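Local coordinates for protein succinate dehydrogenase subunit A (Mycolicibacterium smegmatis, PDB 7D6V) that probably oxidises succinate to fumarate with its bound FAD, as the flavoprotein subunit of a membrane respiratory complex that passes electrons on to quinone, at residues 6-10 with 166-170; 216-221 with 385-389; 354-358 with 375-379; 469-474 with 522-528. All blocks are in the same frame, centred on the assembly; numbering follows the deposited sequence.

Contact 1 (6-10 with 166-170)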
loop_
_atom_site.group_PDB
_atom_site.type_symbol
_atom_site.label_atom_id
_atom_site.label_comp_id
_atom_site.label_asym_id
_atom_site.label_seq_id
_atom_site.Cartn_x
_atom_site.Cartn_y
_atom_site.Cartn_z
ATOM N N ARG A 6 12.576 -31.035 -4.353
ATOM C CA ARG A 6 13.828 -30.721 -3.677
ATOM C C ARG A 6 14.605 -29.648 -4.424
ATOM O O ARG A 6 14.732 -29.695 -5.651
ATOM C CB ARG A 6 14.699 -31.966 -3.528
ATOM C CG ARG A 6 14.001 -33.130 -2.870
ATOM C CD ARG A 6 14.811 -34.396 -3.026
ATOM N NE ARG A 6 15.871 -34.482 -2.029
ATOM C CZ ARG A 6 15.837 -35.293 -0.979
ATOM N NH1 ARG A 6 16.847 -35.309 -0.121
ATOM N NH2 ARG A 6 14.793 -36.087 -0.788
ATOM N N HIS A 7 15.136 -28.691 -3.670
ATOM C CA HIS A 7 15.973 -27.630 -4.208
ATOM C C HIS A 7 17.264 -27.551 -3.409
ATOM O O HIS A 7 17.291 -27.853 -2.214
ATOM C CB HIS A 7 15.256 -26.281 -4.176
ATOM C CG HIS A 7 13.956 -26.272 -4.912
ATOM N ND1 HIS A 7 13.878 -26.194 -6.286
ATOM C CD2 HIS A 7 12.679 -26.330 -4.467
ATOM C CE1 HIS A 7 12.611 -26.208 -6.655
ATOM N NE2 HIS A 7 11.862 -26.289 -5.570
ATOM N N SER A 8 18.338 -27.145 -4.080
ATOM C CA SER A 8 19.660 -27.051 -3.474
ATOM C C SER A 8 20.155 -25.618 -3.594
ATOM O O SER A 8 20.220 -25.072 -4.699
ATOM C CB SER A 8 20.636 -28.017 -4.142
ATOM O OG SER A 8 21.863 -28.067 -3.439
ATOM N N TYR A 9 20.502 -25.014 -2.459
ATOM C CA TYR A 9 20.967 -23.636 -2.416
ATOM C C TYR A 9 22.071 -23.511 -1.378
ATOM O O TYR A 9 22.376 -24.454 -0.646
ATOM C CB TYR A 9 19.822 -22.667 -2.104
ATOM C CG TYR A 9 18.865 -22.482 -3.253
ATOM C CD1 TYR A 9 19.109 -21.539 -4.237
ATOM C CD2 TYR A 9 17.725 -23.264 -3.364
ATOM C CE1 TYR A 9 18.241 -21.371 -5.291
ATOM C CE2 TYR A 9 16.854 -23.105 -4.414
ATOM C CZ TYR A 9 17.115 -22.159 -5.375
ATOM O OH TYR A 9 16.246 -21.996 -6.426
ATOM N N ASP A 10 22.686 -22.331 -1.332
ATOM C CA ASP A 10 23.704 -22.039 -0.330
ATOM C C ASP A 10 23.100 -21.502 0.960
ATOM O O ASP A 10 23.560 -21.849 2.051
ATOM C CB ASP A 10 24.715 -21.031 -0.878
ATOM C CG ASP A 10 25.632 -21.630 -1.919
ATOM O OD1 ASP A 10 26.060 -22.789 -1.744
ATOM O OD2 ASP A 10 25.930 -20.940 -2.916
ATOM N N ILE A 166 19.301 -15.849 -7.453
ATOM C CA ILE A 166 18.242 -15.519 -6.507
ATOM C C ILE A 166 16.928 -16.053 -7.054
ATOM O O ILE A 166 16.536 -15.711 -8.175
ATOM C CB ILE A 166 18.132 -14.007 -6.258
ATOM C CG1 ILE A 166 19.337 -13.490 -5.478
ATOM C CG2 ILE A 166 16.856 -13.687 -5.501
ATOM C CD1 ILE A 166 19.258 -12.015 -5.180
ATOM N N ARG A 167 16.243 -16.871 -6.262
ATOM C CA ARG A 167 14.898 -17.320 -6.581
ATOM C C ARG A 167 13.977 -17.015 -5.410
ATOM O O ARG A 167 14.346 -17.217 -4.251
ATOM C CB ARG A 167 14.863 -18.813 -6.904
ATOM C CG ARG A 167 13.541 -19.270 -7.479
ATOM C CD ARG A 167 13.616 -20.681 -8.005
ATOM N NE ARG A 167 12.290 -21.195 -8.323
ATOM C CZ ARG A 167 12.049 -22.429 -8.747
ATOM N NH1 ARG A 167 13.047 -23.284 -8.908
ATOM N NH2 ARG A 167 10.808 -22.806 -9.012
ATOM N N VAL A 168 12.779 -16.527 -5.718
ATOM C CA VAL A 168 11.785 -16.163 -4.716
ATOM C C VAL A 168 10.686 -17.214 -4.726
ATOM O O VAL A 168 10.143 -17.545 -5.786
ATOM C CB VAL A 168 11.203 -14.763 -4.977
ATOM C CG1 VAL A 168 10.260 -14.367 -3.857
ATOM C CG2 VAL A 168 12.315 -13.743 -5.124
ATOM N N PHE A 169 10.364 -17.741 -3.548
ATOM C CA PHE A 169 9.289 -18.713 -3.366
ATOM C C PHE A 169 8.232 -18.057 -2.483
ATOM O O PHE A 169 8.248 -18.216 -1.262
ATOM C CB PHE A 169 9.791 -20.017 -2.734
ATOM C CG PHE A 169 10.893 -20.697 -3.498
ATOM C CD1 PHE A 169 10.637 -21.847 -4.223
ATOM C CD2 PHE A 169 12.190 -20.214 -3.459
ATOM C CE1 PHE A 169 11.644 -22.485 -4.911
ATOM C CE2 PHE A 169 13.199 -20.849 -4.149
ATOM C CZ PHE A 169 12.925 -21.987 -4.873
ATOM N N HIS A 170 7.309 -17.327 -3.097
ATOM C CA HIS A 170 6.228 -16.711 -2.347
ATOM C C HIS A 170 5.078 -17.699 -2.179
ATOM O O HIS A 170 4.975 -18.693 -2.900
ATOM C CB HIS A 170 5.733 -15.437 -3.034
ATOM C CG HIS A 170 5.103 -15.675 -4.368
ATOM N ND1 HIS A 170 3.738 -15.738 -4.550
ATOM C CD2 HIS A 170 5.653 -15.858 -5.590
ATOM C CE1 HIS A 170 3.477 -15.953 -5.827
ATOM N NE2 HIS A 170 4.621 -16.030 -6.479
#

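Contact 2 (216-221 with 385-389). With FAD (flavin-adenine dinucleotide), chain D.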
loop_
_atom_site.group_PDB
_atom_site.type_symbol
_atom_site.label_atom_id
_atom_site.label_comp_id
_atom_site.label_asym_id
_atom_site.label_seq_id
_atom_site.Cartn_x
_atom_site.Cartn_y
_atom_site.Cartn_z
ATOM N N PHE A 216 -2.615 -13.031 20.477
ATOM C CA PHE A 216 -3.366 -12.126 21.331
ATOM C C PHE A 216 -4.652 -11.706 20.636
ATOM O O PHE A 216 -4.696 -11.556 19.413
ATOM C CB PHE A 216 -2.534 -10.890 21.689
ATOM C CG PHE A 216 -1.436 -11.171 22.666
ATOM C CD1 PHE A 216 -0.242 -11.725 22.242
ATOM C CD2 PHE A 216 -1.596 -10.888 24.007
ATOM C CE1 PHE A 216 0.767 -11.992 23.136
ATOM C CE2 PHE A 216 -0.588 -11.153 24.905
ATOM C CZ PHE A 216 0.593 -11.705 24.470
ATOM N N LYS A 217 -5.704 -11.519 21.437
ATOM C CA LYS A 217 -7.012 -11.195 20.879
ATOM C C LYS A 217 -7.003 -9.836 20.192
ATOM O O LYS A 217 -7.554 -9.685 19.096
ATOM C CB LYS A 217 -8.073 -11.235 21.976
ATOM C CG LYS A 217 -9.487 -11.077 21.469
ATOM C CD LYS A 217 -10.485 -11.185 22.602
ATOM C CE LYS A 217 -11.903 -11.000 22.105
ATOM N NZ LYS A 217 -12.895 -11.263 23.179
ATOM N N VAL A 218 -6.385 -8.838 20.814
ATOM C CA VAL A 218 -6.295 -7.494 20.257
ATOM C C VAL A 218 -4.844 -7.246 19.878
ATOM O O VAL A 218 -3.956 -7.283 20.736
ATOM C CB VAL A 218 -6.799 -6.432 21.245
ATOM C CG1 VAL A 218 -6.987 -5.104 20.538
ATOM C CG2 VAL A 218 -8.096 -6.882 21.884
ATOM N N SER A 219 -4.607 -6.991 18.596
ATOM C CA SER A 219 -3.254 -6.818 18.093
ATOM C C SER A 219 -3.309 -6.077 16.769
ATOM O O SER A 219 -4.311 -6.132 16.053
ATOM C CB SER A 219 -2.548 -8.166 17.922
ATOM O OG SER A 219 -1.185 -7.988 17.597
ATOM N N SER A 220 -2.216 -5.390 16.452
ATOM C CA SER A 220 -2.074 -4.670 15.196
ATOM C C SER A 220 -1.333 -5.479 14.140
ATOM O O SER A 220 -1.014 -4.942 13.076
ATOM C CB SER A 220 -1.352 -3.344 15.431
ATOM O OG SER A 220 -0.055 -3.558 15.951
ATOM N N ASN A 221 -1.069 -6.752 14.402
ATOM C CA ASN A 221 -0.162 -7.534 13.580
ATOM C C ASN A 221 -0.910 -8.292 12.488
ATOM O O ASN A 221 -2.125 -8.492 12.549
ATOM C CB ASN A 221 0.640 -8.499 14.450
ATOM C CG ASN A 221 1.578 -7.780 15.404
ATOM O OD1 ASN A 221 2.221 -8.399 16.245
ATOM N ND2 ASN A 221 1.663 -6.464 15.270
ATOM N N PRO A 385 -6.302 -2.027 25.346
ATOM C CA PRO A 385 -4.911 -2.466 25.158
ATOM C C PRO A 385 -4.737 -3.348 23.928
ATOM O O PRO A 385 -5.542 -4.243 23.661
ATOM C CB PRO A 385 -4.609 -3.241 26.446
ATOM C CG PRO A 385 -5.594 -2.733 27.436
ATOM C CD PRO A 385 -6.832 -2.426 26.658
ATOM N N THR A 386 -3.656 -3.102 23.189
ATOM C CA THR A 386 -3.375 -3.814 21.949
ATOM C C THR A 386 -1.908 -4.216 21.887
ATOM O O THR A 386 -1.025 -3.414 22.198
ATOM C CB THR A 386 -3.762 -2.960 20.728
ATOM O OG1 THR A 386 -3.553 -3.705 19.523
ATOM C CG2 THR A 386 -2.973 -1.663 20.675
ATOM N N CYS A 387 -1.654 -5.467 21.507
ATOM C CA CYS A 387 -0.294 -5.962 21.329
ATOM C C CYS A 387 0.287 -5.436 20.023
ATOM O O CYS A 387 -0.349 -5.539 18.971
ATOM C CB CYS A 387 -0.289 -7.490 21.338
ATOM S SG CYS A 387 1.326 -8.256 21.120
ATOM N N HIS A 388 1.491 -4.867 20.083
ATOM C CA HIS A 388 2.098 -4.240 18.919
ATOM C C HIS A 388 3.403 -4.892 18.492
ATOM O O HIS A 388 3.551 -5.266 17.324
ATOM C CB HIS A 388 2.332 -2.749 19.204
ATOM C CG HIS A 388 2.800 -1.971 18.016
ATOM N ND1 HIS A 388 2.100 -1.930 16.831
ATOM C CD2 HIS A 388 3.899 -1.203 17.830
ATOM C CE1 HIS A 388 2.747 -1.171 15.966
ATOM N NE2 HIS A 388 3.842 -0.719 16.548
ATOM N N TYR A 389 4.356 -5.045 19.407
ATOM C CA TYR A 389 5.707 -5.453 19.062
ATOM C C TYR A 389 6.247 -6.359 20.156
ATOM O O TYR A 389 5.876 -6.232 21.323
ATOM C CB TYR A 389 6.618 -4.229 18.888
ATOM C CG TYR A 389 7.996 -4.515 18.335
ATOM C CD1 TYR A 389 9.070 -4.752 19.179
ATOM C CD2 TYR A 389 8.226 -4.514 16.970
ATOM C CE1 TYR A 389 10.328 -4.998 18.677
ATOM C CE2 TYR A 389 9.478 -4.762 16.461
ATOM C CZ TYR A 389 10.525 -5.005 17.318
ATOM O OH TYR A 389 11.777 -5.250 16.809
HETATM P PA FAD D . 8.169 -8.758 8.305
HETATM O O1A FAD D . 8.590 -8.043 7.076
HETATM O O2A FAD D . 7.050 -8.221 9.110
HETATM O O5B FAD D . 7.737 -10.230 7.862
HETATM C C5B FAD D . 8.567 -11.369 7.997
HETATM C C4B FAD D . 8.452 -12.240 6.757
HETATM O O4B FAD D . 8.630 -13.610 7.096
HETATM C C3B FAD D . 7.111 -12.167 6.068
HETATM O O3B FAD D . 7.360 -12.088 4.673
HETATM C C2B FAD D . 6.463 -13.496 6.357
HETATM O O2B FAD D . 5.576 -13.911 5.326
HETATM C C1B FAD D . 7.655 -14.402 6.437
HETATM N N9A FAD D . 7.352 -15.614 7.215
HETATM C C8A FAD D . 6.920 -15.664 8.474
HETATM N N7A FAD D . 6.751 -16.938 8.870
HETATM C C5A FAD D . 7.078 -17.727 7.842
HETATM C C6A FAD D . 7.129 -19.172 7.577
HETATM N N6A FAD D . 6.786 -20.068 8.515
HETATM N N1A FAD D . 7.529 -19.571 6.364
HETATM C C2A FAD D . 7.883 -18.707 5.410
HETATM N N3A FAD D . 7.860 -17.387 5.582
HETATM C C4A FAD D . 7.476 -16.848 6.754
HETATM N N1 FAD D . 8.401 0.130 13.321
HETATM C C2 FAD D . 8.929 1.364 13.191
HETATM O O2 FAD D . 10.138 1.511 13.390
HETATM N N3 FAD D . 8.210 2.436 12.858
HETATM C C4 FAD D . 6.905 2.363 12.634
HETATM O O4 FAD D . 6.259 3.373 12.325
HETATM C C4X FAD D . 6.239 1.056 12.755
HETATM N N5 FAD D . 4.922 0.912 12.540
HETATM C C5X FAD D . 4.348 -0.295 12.654
HETATM C C6 FAD D . 2.988 -0.427 12.425
HETATM C C7 FAD D . 2.386 -1.665 12.545
HETATM C C7M FAD D . 0.915 -1.820 12.302
HETATM C C8 FAD D . 3.194 -2.844 12.915
HETATM C C8M FAD D . 2.541 -4.188 13.044
HETATM C C9 FAD D . 4.552 -2.721 13.141
HETATM C C9A FAD D . 5.153 -1.485 13.024
HETATM N N10 FAD D . 6.524 -1.356 13.255
HETATM C C10 FAD D . 7.092 -0.086 13.122
HETATM C "C1'" FAD D . 7.343 -2.511 13.606
HETATM C "C2'" FAD D . 8.143 -2.953 12.386
HETATM O "O2'" FAD D . 7.369 -2.780 11.202
HETATM C "C3'" FAD D . 8.531 -4.419 12.447
HETATM O "O3'" FAD D . 9.423 -4.607 13.537
HETATM C "C4'" FAD D . 9.232 -4.842 11.166
HETATM O "O4'" FAD D . 8.355 -4.672 10.062
HETATM C "C5'" FAD D . 9.673 -6.292 11.198
HETATM O "O5'" FAD D . 10.118 -6.629 9.892
HETATM P P FAD D . 10.696 -8.066 9.518
HETATM O O1P FAD D . 11.406 -7.925 8.219
HETATM O O2P FAD D . 11.439 -8.622 10.679
HETATM O O3P FAD D . 9.395 -8.989 9.312
#

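Contact 3 (354-358 with 375-379)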
loop_
_atom_site.group_PDB
_atom_site.type_symbol
_atom_site.label_atom_id
_atom_site.label_comp_id
_atom_site.label_asym_id
_atom_site.label_seq_id
_atom_site.Cartn_x
_atom_site.Cartn_y
_atom_site.Cartn_z
ATOM N N ALA A 354 -16.478 20.391 16.120
ATOM C CA ALA A 354 -16.307 19.380 15.083
ATOM C C ALA A 354 -15.241 19.784 14.073
ATOM O O ALA A 354 -14.466 18.941 13.607
ATOM C CB ALA A 354 -17.638 19.123 14.379
ATOM N N GLU A 355 -15.189 21.068 13.714
ATOM C CA GLU A 355 -14.205 21.499 12.728
ATOM C C GLU A 355 -12.803 21.547 13.318
ATOM O O GLU A 355 -11.822 21.315 12.601
ATOM C CB GLU A 355 -14.586 22.862 12.155
ATOM C CG GLU A 355 -14.150 23.052 10.715
ATOM C CD GLU A 355 -12.701 23.476 10.599
ATOM O OE1 GLU A 355 -12.199 24.139 11.530
ATOM O OE2 GLU A 355 -12.063 23.139 9.581
ATOM N N GLU A 356 -12.686 21.847 14.612
ATOM C CA GLU A 356 -11.379 21.834 15.256
ATOM C C GLU A 356 -10.803 20.424 15.284
ATOM O O GLU A 356 -9.588 20.237 15.145
ATOM C CB GLU A 356 -11.487 22.405 16.669
ATOM C CG GLU A 356 -10.192 22.994 17.212
ATOM C CD GLU A 356 -9.343 21.979 17.954
ATOM O OE1 GLU A 356 -9.834 20.859 18.208
ATOM O OE2 GLU A 356 -8.186 22.306 18.290
ATOM N N ILE A 357 -11.663 19.420 15.467
ATOM C CA ILE A 357 -11.215 18.032 15.439
ATOM C C ILE A 357 -10.717 17.659 14.048
ATOM O O ILE A 357 -9.633 17.084 13.892
ATOM C CB ILE A 357 -12.346 17.096 15.899
ATOM C CG1 ILE A 357 -12.728 17.388 17.351
ATOM C CG2 ILE A 357 -11.939 15.640 15.725
ATOM C CD1 ILE A 357 -13.987 16.689 17.800
ATOM N N LYS A 358 -11.498 17.988 13.017
ATOM C CA LYS A 358 -11.160 17.583 11.657
ATOM C C LYS A 358 -9.877 18.231 11.153
ATOM O O LYS A 358 -9.305 17.754 10.167
ATOM C CB LYS A 358 -12.319 17.906 10.716
ATOM C CG LYS A 358 -13.560 17.077 10.984
ATOM C CD LYS A 358 -14.623 17.288 9.920
ATOM C CE LYS A 358 -15.307 18.632 10.071
ATOM N NZ LYS A 358 -16.424 18.784 9.100
ATOM N N ASP A 375 -18.008 8.389 13.520
ATOM C CA ASP A 375 -17.757 9.824 13.444
ATOM C C ASP A 375 -17.011 10.253 14.698
ATOM O O ASP A 375 -17.559 10.201 15.805
ATOM C CB ASP A 375 -19.061 10.598 13.284
ATOM C CG ASP A 375 -18.894 11.846 12.444
ATOM O OD1 ASP A 375 -17.757 12.353 12.354
ATOM O OD2 ASP A 375 -19.895 12.318 11.869
ATOM N N ILE A 376 -15.759 10.682 14.522
ATOM C CA ILE A 376 -14.947 11.133 15.647
ATOM C C ILE A 376 -15.567 12.360 16.299
ATOM O O ILE A 376 -15.509 12.522 17.523
ATOM C CB ILE A 376 -13.505 11.399 15.170
ATOM C CG1 ILE A 376 -12.910 10.125 14.576
ATOM C CG2 ILE A 376 -12.629 11.873 16.304
ATOM C CD1 ILE A 376 -12.832 8.993 15.569
ATOM N N THR A 377 -16.183 13.230 15.502
ATOM C CA THR A 377 -16.805 14.443 16.012
ATOM C C THR A 377 -18.181 14.206 16.622
ATOM O O THR A 377 -18.762 15.148 17.171
ATOM C CB THR A 377 -16.918 15.484 14.893
ATOM O OG1 THR A 377 -17.917 15.070 13.955
ATOM C CG2 THR A 377 -15.590 15.636 14.172
ATOM N N LYS A 378 -18.719 12.988 16.548
ATOM C CA LYS A 378 -20.062 12.721 17.047
ATOM C C LYS A 378 -20.141 11.634 18.106
ATOM O O LYS A 378 -20.984 11.734 18.998
ATOM C CB LYS A 378 -20.999 12.331 15.893
ATOM C CG LYS A 378 -21.232 13.427 14.871
ATOM C CD LYS A 378 -22.570 13.237 14.175
ATOM C CE LYS A 378 -22.630 11.912 13.435
ATOM N NZ LYS A 378 -23.830 11.814 12.561
ATOM N N ASP A 379 -19.297 10.605 18.045
ATOM C CA ASP A 379 -19.451 9.440 18.904
ATOM C C ASP A 379 -18.119 9.035 19.517
ATOM O O ASP A 379 -17.051 9.303 18.962
ATOM C CB ASP A 379 -20.045 8.258 18.131
ATOM C CG ASP A 379 -21.474 8.507 17.701
ATOM O OD1 ASP A 379 -22.203 9.202 18.438
ATOM O OD2 ASP A 379 -21.869 8.013 16.623
#

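Contact 4 (469-474 with 522-528)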
loop_
_atom_site.group_PDB
_atom_site.type_symbol
_atom_site.label_atom_id
_atom_site.label_comp_id
_atom_site.label_asym_id
_atom_site.label_seq_id
_atom_site.Cartn_x
_atom_site.Cartn_y
_atom_site.Cartn_z
ATOM N N LEU A 469 0.866 -33.797 8.143
ATOM C CA LEU A 469 -0.327 -34.480 7.664
ATOM C C LEU A 469 -1.216 -35.003 8.786
ATOM O O LEU A 469 -2.332 -35.453 8.507
ATOM C CB LEU A 469 0.062 -35.643 6.748
ATOM C CG LEU A 469 0.479 -35.289 5.322
ATOM C CD1 LEU A 469 0.561 -36.539 4.474
ATOM C CD2 LEU A 469 -0.484 -34.292 4.710
ATOM N N ALA A 470 -0.749 -34.960 10.033
ATOM C CA ALA A 470 -1.541 -35.480 11.146
ATOM C C ALA A 470 -2.925 -34.849 11.299
ATOM O O ALA A 470 -3.873 -35.593 11.605
ATOM C CB ALA A 470 -0.740 -35.343 12.447
ATOM N N PRO A 471 -3.125 -33.534 11.137
ATOM C CA PRO A 471 -4.468 -32.970 11.355
ATOM C C PRO A 471 -5.539 -33.440 10.380
ATOM O O PRO A 471 -6.684 -32.995 10.503
ATOM C CB PRO A 471 -4.241 -31.454 11.212
ATOM C CG PRO A 471 -2.905 -31.304 10.597
ATOM C CD PRO A 471 -2.115 -32.467 11.062
ATOM N N PHE A 472 -5.235 -34.313 9.421
ATOM C CA PHE A 472 -6.243 -34.790 8.483
ATOM C C PHE A 472 -6.876 -36.114 8.891
ATOM O O PHE A 472 -7.836 -36.543 8.246
ATOM C CB PHE A 472 -5.646 -34.928 7.077
ATOM C CG PHE A 472 -5.561 -33.632 6.325
ATOM C CD1 PHE A 472 -4.337 -33.121 5.933
ATOM C CD2 PHE A 472 -6.704 -32.928 6.007
ATOM C CE1 PHE A 472 -4.259 -31.932 5.240
ATOM C CE2 PHE A 472 -6.630 -31.739 5.316
ATOM C CZ PHE A 472 -5.406 -31.241 4.931
ATOM N N GLU A 473 -6.375 -36.766 9.931
ATOM C CA GLU A 473 -6.981 -38.005 10.388
ATOM C C GLU A 473 -8.196 -37.714 11.272
ATOM O O GLU A 473 -8.288 -36.641 11.874
ATOM C CB GLU A 473 -5.963 -38.846 11.149
ATOM C CG GLU A 473 -4.566 -38.787 10.564
ATOM C CD GLU A 473 -4.443 -39.569 9.270
ATOM O OE1 GLU A 473 -4.927 -40.720 9.218
ATOM O OE2 GLU A 473 -3.866 -39.033 8.301
ATOM N N PRO A 474 -9.147 -38.656 11.354
ATOM C CA PRO A 474 -10.418 -38.359 12.044
ATOM C C PRO A 474 -10.280 -37.809 13.456
ATOM O O PRO A 474 -10.978 -36.847 13.800
ATOM C CB PRO A 474 -11.120 -39.720 12.032
ATOM C CG PRO A 474 -10.654 -40.351 10.780
ATOM C CD PRO A 474 -9.223 -39.913 10.589
ATOM N N VAL A 522 -6.942 -31.965 17.054
ATOM C CA VAL A 522 -7.394 -31.010 16.049
ATOM C C VAL A 522 -7.616 -31.731 14.726
ATOM O O VAL A 522 -6.729 -32.423 14.214
ATOM C CB VAL A 522 -6.403 -29.843 15.914
ATOM C CG1 VAL A 522 -5.027 -30.322 15.478
ATOM C CG2 VAL A 522 -6.935 -28.816 14.937
ATOM N N THR A 523 -8.819 -31.594 14.178
ATOM C CA THR A 523 -9.197 -32.232 12.927
ATOM C C THR A 523 -9.469 -31.158 11.884
ATOM O O THR A 523 -10.146 -30.167 12.172
ATOM C CB THR A 523 -10.428 -33.120 13.108
ATOM O OG1 THR A 523 -10.221 -34.012 14.209
ATOM C CG2 THR A 523 -10.683 -33.933 11.853
ATOM N N VAL A 524 -8.945 -31.358 10.681
ATOM C CA VAL A 524 -9.098 -30.418 9.580
ATOM C C VAL A 524 -9.968 -31.072 8.518
ATOM O O VAL A 524 -9.726 -32.220 8.127
ATOM C CB VAL A 524 -7.735 -29.999 9.004
ATOM C CG1 VAL A 524 -7.906 -29.296 7.680
ATOM C CG2 VAL A 524 -7.005 -29.105 9.985
ATOM N N GLU A 525 -10.984 -30.346 8.061
ATOM C CA GLU A 525 -11.902 -30.830 7.041
ATOM C C GLU A 525 -11.501 -30.265 5.685
ATOM O O GLU A 525 -11.225 -29.069 5.564
ATOM C CB GLU A 525 -13.343 -30.433 7.371
ATOM C CG GLU A 525 -13.645 -30.339 8.858
ATOM C CD GLU A 525 -13.553 -31.678 9.563
ATOM O OE1 GLU A 525 -13.815 -32.713 8.913
ATOM O OE2 GLU A 525 -13.221 -31.697 10.766
ATOM N N GLY A 526 -11.464 -31.126 4.675
ATOM C CA GLY A 526 -11.132 -30.691 3.333
ATOM C C GLY A 526 -9.888 -31.354 2.780
ATOM O O GLY A 526 -9.491 -32.428 3.240
ATOM N N GLY A 527 -9.263 -30.724 1.790
ATOM C CA GLY A 527 -8.064 -31.275 1.194
ATOM C C GLY A 527 -6.834 -30.434 1.454
ATOM O O GLY A 527 -6.760 -29.727 2.461
ATOM N N ARG A 528 -5.863 -30.498 0.550
ATOM C CA ARG A 528 -4.605 -29.786 0.712
ATOM C C ARG A 528 -4.477 -28.579 -0.205
ATOM O O ARG A 528 -3.448 -27.902 -0.170
ATOM C CB ARG A 528 -3.428 -30.740 0.482
ATOM C CG ARG A 528 -3.037 -31.530 1.711
ATOM C CD ARG A 528 -2.303 -32.800 1.348
ATOM N NE ARG A 528 -0.961 -32.530 0.844
ATOM C CZ ARG A 528 -0.052 -33.468 0.605
ATOM N NH1 ARG A 528 1.141 -33.136 0.141
ATOM N NH2 ARG A 528 -0.340 -34.740 0.831
#

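Contact 1 (6-10 with 166-170)
R167 reaches out from strand 166-169 toward the two rings, H7 and Y9, that project from the N-terminal segment. With CG anti to the backbone N (chi1 -170°) and the chain extended as far as NE, its methylene groups pass the phenol of Y9 at about a right angle; Y9 OH lies 3.3 Å from R167 CD. Farther out, R167 NH1 comes within 3.7 Å of H7 CE1, with the guanidinium and imidazole planes steeply inclined. No hydrogen bond joins the pair, and H7 NE2 is instead bonded to E5. Two residues on, F169 directs its ring at both partners. It forms an edge-to-face stack in which its CE1 sits over the imidazole of H7, with centroids 5.2 Å apart and planes at 59°. Its rim also meets the phenol oxygen: Y9 OH lies near the plane of the F169 ring, 3.7 Å from F169 CZ. F200 adds another edge-to-face partner to F169. This packing joins the edge strand of the parallel sheet to strand 5-7 and the residues just after it, at the edge of a mixed sheet otherwise built as an antiparallel meander, the pairing of sheets characteristic of Rossmann-type FAD-binding domains.

Contact 2 (216-221 with 385-389)
F216 offers one ring face to C387, whose SG lies 4.4 Å from the ring centroid and 26° off its normal, a sulfur-aromatic contact. V218 packs its branched side chain against the carbonyl of P385, while its own O accepts a nearly straight hydrogen bond from C387 N. S219 bridges to C387 and turns its hydroxyl back on it: S219 OG donates to C387 O at 2.9 Å from above the carbonyl plane. The same oxygen takes a second bond, from S220 N, which arrives almost end-on. S220 OG, set between the backbone N and carbonyl carbon (chi1 61°), shares a 2.8 Å hydrogen bond with H388 ND1, near the imidazole plane. N221 closes the series, its ND2 donating to H388 O at 3.0 Å with the acceptor in the amide plane. Held by S220, the H388 ring turns an edge to the flavin, its CE1 lying 3.5 Å from FAD C7. H388 and Y389 both face Q247, a classic beta bulge in a strand that lines the FAD pocket beside the dimethylbenzene end of the isoalloxazine.

Contact 3 (354-358 with 375-379)
A354 and T377 meet through their side chains, and the contact is made almost entirely by van der Waals packing. T377 CB lies 3.7 Å from A354 CB, and its methyl continues along the helix: T377 CG2 approaches A354 O, then I357 CB at 4.0 Å and the CG methylene of K358. The methyl is placed there by a chi1 of 71°, which sets CG2 anti to the carbonyl carbon. Next to it, I357 and I376 touch through their branch methyls, CG2 to CG2 at 3.9 Å, while the longer arm of I376 leads away. No hydrogen bond crosses the contact; the loop is braced by its own bonds. T377 OG1 donates to D375 OD1 at 3.2 Å, meeting it from above the carboxylate plane, and D375 O accepts from both K378 N and D379 N. The threonine is thus tethered within its own turn while its methyl faces the helix. Helix 362-372 flanks the contact, with Y365 touching K358, D375 and I376, and F368 also packing on I376; the first turn of helix 354-360 is thereby joined to the loop that leaves helix 362-372 for strand 383-395.

Contact 4 (469-474 with 522-528)
P471 and F472, in the 3-10 turn that follows helix 458-469, pack on V524 of the loop between helices 502-518 and 532-556. The contact thus joins two interhelical loops at the helical C-terminal part of the flavoprotein. V524 serves both partners with its two methyls. A chi1 of 167° puts CG1 anti to the backbone N and against the phenyl ring, 3.6 Å from F472 CE2, while CG2 rests on P471 CB at 3.8 Å. The backbones agree with this register, since V524 N donates to P471 O at 2.8 Å. F472 starts from a CB that points away, yet its ring swings back to the loop: with CG anti to the carbonyl carbon (chi1 -81°), CE2 and CZ run beside the carbonyls of G526 and G527, and CE1 reaches R528 CG at 3.8 Å. W534 of helix 532-556 also meets this ring. Just past the turn, T523 divides its branches, OG1 donating to P474 O at 3.0 Å from above the carbonyl plane and CG2 facing E473 O. R528 bends at chi3 (71°) and gives NH1 to G195 O. Across its chain at about a right angle comes L469, whose CD2 methyl sits over one face of the guanidinium, 3.9 Å from R528 NH2.

How the contacts relate
From the N terminus, contact 1 closes the first long loop, bringing strand 5-7 back to strand 166-169 across 155 residues and so tying two sheets of the FAD-binding part together. Contact 2 opens after that loop is complete and spans a similar length, binding the segment ahead of helix 230-236 to strand 383-395 beside the flavin. Contact 3 falls within the span of contact 2 and makes a short local closure round helix 362-372, its nearest atoms about 15 Å from those of contact 2. Contact 4 follows in series and joins loops of the C-terminal helical part. No two of the four cross or touch; contact 4 comes nearest to contact 1, about 12 Å between nearest atoms.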